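Local structure of peptidoglycan hydrolase FlgJ (Sphingomonas sp. A1, 3K3T) at residues Ala32-Trp37 and Leu53-Ala58. The protein hydrolyses peptidoglycan as a glycosidase, probably opening the periplasmic wall for assembly of the flagellar rod. The protein carries 3 engineered substitutions. Numbering follows the deposited sequence.
Sequences ALATGW and LFNIKA. Engineered in segment 32-37: Ala34 (natural residue Glu).
The side-chain amide of Asn55 reaches Ala34 with its NH2 end. Asn55 ND2 donates to Ala34 O at 2.9 Å. The acceptor lies close to the amide plane. Seen from the carbonyl, the donor sits above the C=O plane, 46° out of it. The bond is bent, with an N-H...O angle of 142°. Asn55 ND2 also lies 3.6 Å from Ala34 CB. Within 32-37, one face of the Trp37 indole carries Ala32 CB, 3.6 Å above the ring plane and over its centre. Arg152 makes a cation-pi contact with the same indole.

The contact joins the C-terminal end of helix 24-35 to the loop leading to strand 65-71. Both lie in the glucosaminidase domain of the lysozyme clan, the C-terminal, glycosyl hydrolase 73 section of FlgJ.

Beside the Asn55 hydrogen bond, two methyl groups meet the backbone carbonyl of Leu53. Ala34 is an engineered substitution for a natural glutamate; its CB is 3.4 Å from Leu53 O. Thr35 CG2 is closer to Leu53 O, at 3.2 Å. Leu53 O is buried here and has no hydrogen-bonding partner in the model. Thr35 CG2 stands anti to its own carbonyl carbon, while OG1 lies between N and C (chi1 64°). This sends the methyl to Leu53 and lets OG1 bond Ala31 O and Gly38 N.

Gly36 leaves the helix with positive phi. Trp37 N then bonds Ala32 O at 2.8 Å, closing the turn after the helix. With an alanine in place of Asn55, Ala34 O would probably lose this donor, and the loop would be less firmly tied to the helix end. The CB of Phe54 points away from the helix end, and its ring meets Phe96 edge-to-face.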
loop_
_atom_site.group_PDB
_atom_site.type_symbol
_atom_site.label_atom_id
_atom_site.label_comp_id
_atom_site.label_asym_id
_atom_site.label_seq_id
_atom_site.Cartn_x
_atom_site.Cartn_y
_atom_site.Cartn_z
ATOM N N ALA A 32 2.588 -0.112 5.187
ATOM C CA ALA A 32 2.798 -0.300 6.625
ATOM C C ALA A 32 1.547 0.067 7.422
ATOM O O ALA A 32 1.142 -0.665 8.332
ATOM C CB ALA A 32 4.007 0.508 7.105
ATOM N N LEU A 33 0.930 1.193 7.069
ATOM C CA LEU A 33 -0.300 1.628 7.720
ATOM C C LEU A 33 -1.450 0.657 7.456
ATOM O O LEU A 33 -2.224 0.333 8.365
ATOM C CB LEU A 33 -0.671 3.049 7.276
ATOM C CG LEU A 33 -1.934 3.690 7.865
ATOM C CD1 LEU A 33 -1.867 3.770 9.392
ATOM C CD2 LEU A 33 -2.137 5.072 7.264
ATOM N N ALA A 34 -1.550 0.189 6.216
ATOM C CA ALA A 34 -2.626 -0.724 5.819
ATOM C C ALA A 34 -2.551 -2.094 6.502
ATOM O O ALA A 34 -3.586 -2.724 6.746
ATOM C CB ALA A 34 -2.649 -0.884 4.304
ATOM N N THR A 35 -1.337 -2.536 6.829
ATOM C CA THR A 35 -1.111 -3.898 7.336
ATOM C C THR A 35 -0.502 -3.979 8.734
ATOM O O THR A 35 -0.178 -5.078 9.200
ATOM C CB THR A 35 -0.164 -4.706 6.414
ATOM O OG1 THR A 35 1.131 -4.089 6.402
ATOM C CG2 THR A 35 -0.712 -4.807 5.003
ATOM N N GLY A 36 -0.335 -2.835 9.396
ATOM C CA GLY A 36 0.346 -2.794 10.694
ATOM C C GLY A 36 1.767 -3.315 10.577
ATOM O O GLY A 36 2.175 -4.212 11.322
ATOM N N TRP A 37 2.506 -2.766 9.613
ATOM C CA TRP A 37 3.887 -3.163 9.322
ATOM C C TRP A 37 4.019 -4.655 9.021
ATOM O O TRP A 37 4.983 -5.304 9.445
ATOM C CB TRP A 37 4.825 -2.756 10.463
ATOM C CG TRP A 37 4.887 -1.284 10.707
ATOM C CD1 TRP A 37 4.082 -0.554 11.530
ATOM C CD2 TRP A 37 5.814 -0.361 10.126
ATOM N NE1 TRP A 37 4.449 0.772 11.500
ATOM C CE2 TRP A 37 5.513 0.916 10.647
ATOM C CE3 TRP A 37 6.876 -0.491 9.217
ATOM C CZ2 TRP A 37 6.231 2.061 10.289
ATOM C CZ3 TRP A 37 7.587 0.647 8.858
ATOM C CH2 TRP A 37 7.262 1.907 9.396
ATOM N N LEU A 53 -1.149 -6.054 0.105
ATOM C CA LEU A 53 -0.677 -5.244 1.217
ATOM C C LEU A 53 -1.318 -3.861 1.278
ATOM O O LEU A 53 -1.143 -3.144 2.258
ATOM C CB LEU A 53 0.853 -5.144 1.218
ATOM C CG LEU A 53 1.577 -4.289 0.176
ATOM C CD1 LEU A 53 3.059 -4.273 0.523
ATOM C CD2 LEU A 53 1.382 -4.793 -1.243
ATOM N N PHE A 54 -2.061 -3.496 0.235
ATOM C CA PHE A 54 -2.819 -2.246 0.248
ATOM C C PHE A 54 -4.305 -2.469 0.521
ATOM O O PHE A 54 -5.088 -1.517 0.534
ATOM C CB PHE A 54 -2.596 -1.475 -1.054
ATOM C CG PHE A 54 -1.188 -0.986 -1.220
ATOM C CD1 PHE A 54 -0.743 0.141 -0.530
ATOM C CD2 PHE A 54 -0.300 -1.662 -2.052
ATOM C CE1 PHE A 54 0.579 0.592 -0.672
ATOM C CE2 PHE A 54 1.019 -1.221 -2.201
ATOM C CZ PHE A 54 1.454 -0.091 -1.509
ATOM N N ASN A 55 -4.673 -3.729 0.752
ATOM C CA ASN A 55 -6.049 -4.124 1.086
ATOM C C ASN A 55 -7.067 -3.693 0.029
ATOM O O ASN A 55 -8.163 -3.242 0.370
ATOM C CB ASN A 55 -6.472 -3.569 2.456
ATOM C CG ASN A 55 -5.598 -4.059 3.591
ATOM O OD1 ASN A 55 -5.145 -5.202 3.597
ATOM N ND2 ASN A 55 -5.378 -3.194 4.575
ATOM N N ILE A 56 -6.700 -3.847 -1.239
ATOM C CA ILE A 56 -7.542 -3.419 -2.360
ATOM C C ILE A 56 -8.687 -4.405 -2.590
ATOM O O ILE A 56 -8.474 -5.614 -2.710
ATOM C CB ILE A 56 -6.719 -3.253 -3.668
ATOM C CG1 ILE A 56 -5.515 -2.322 -3.452
ATOM C CG2 ILE A 56 -7.610 -2.775 -4.826
ATOM C CD1 ILE A 56 -5.868 -0.922 -2.999
ATOM N N LYS A 57 -9.901 -3.866 -2.655
ATOM C CA LYS A 57 -11.104 -4.670 -2.877
ATOM C C LYS A 57 -11.165 -5.227 -4.291
ATOM O O LYS A 57 -10.685 -4.597 -5.245
ATOM C CB LYS A 57 -12.360 -3.834 -2.626
ATOM C CG LYS A 57 -12.562 -3.401 -1.186
ATOM C CD LYS A 57 -13.629 -2.311 -1.099
ATOM C CE LYS A 57 -13.781 -1.808 0.322
ATOM N NZ LYS A 57 -14.808 -0.727 0.408
ATOM N N ALA A 58 -11.766 -6.409 -4.407
ATOM C CA ALA A 58 -12.029 -7.045 -5.693
ATOM C C ALA A 58 -13.440 -6.698 -6.138
ATOM O O ALA A 58 -14.410 -7.179 -5.556
ATOM C CB ALA A 58 -11.880 -8.555 -5.575
#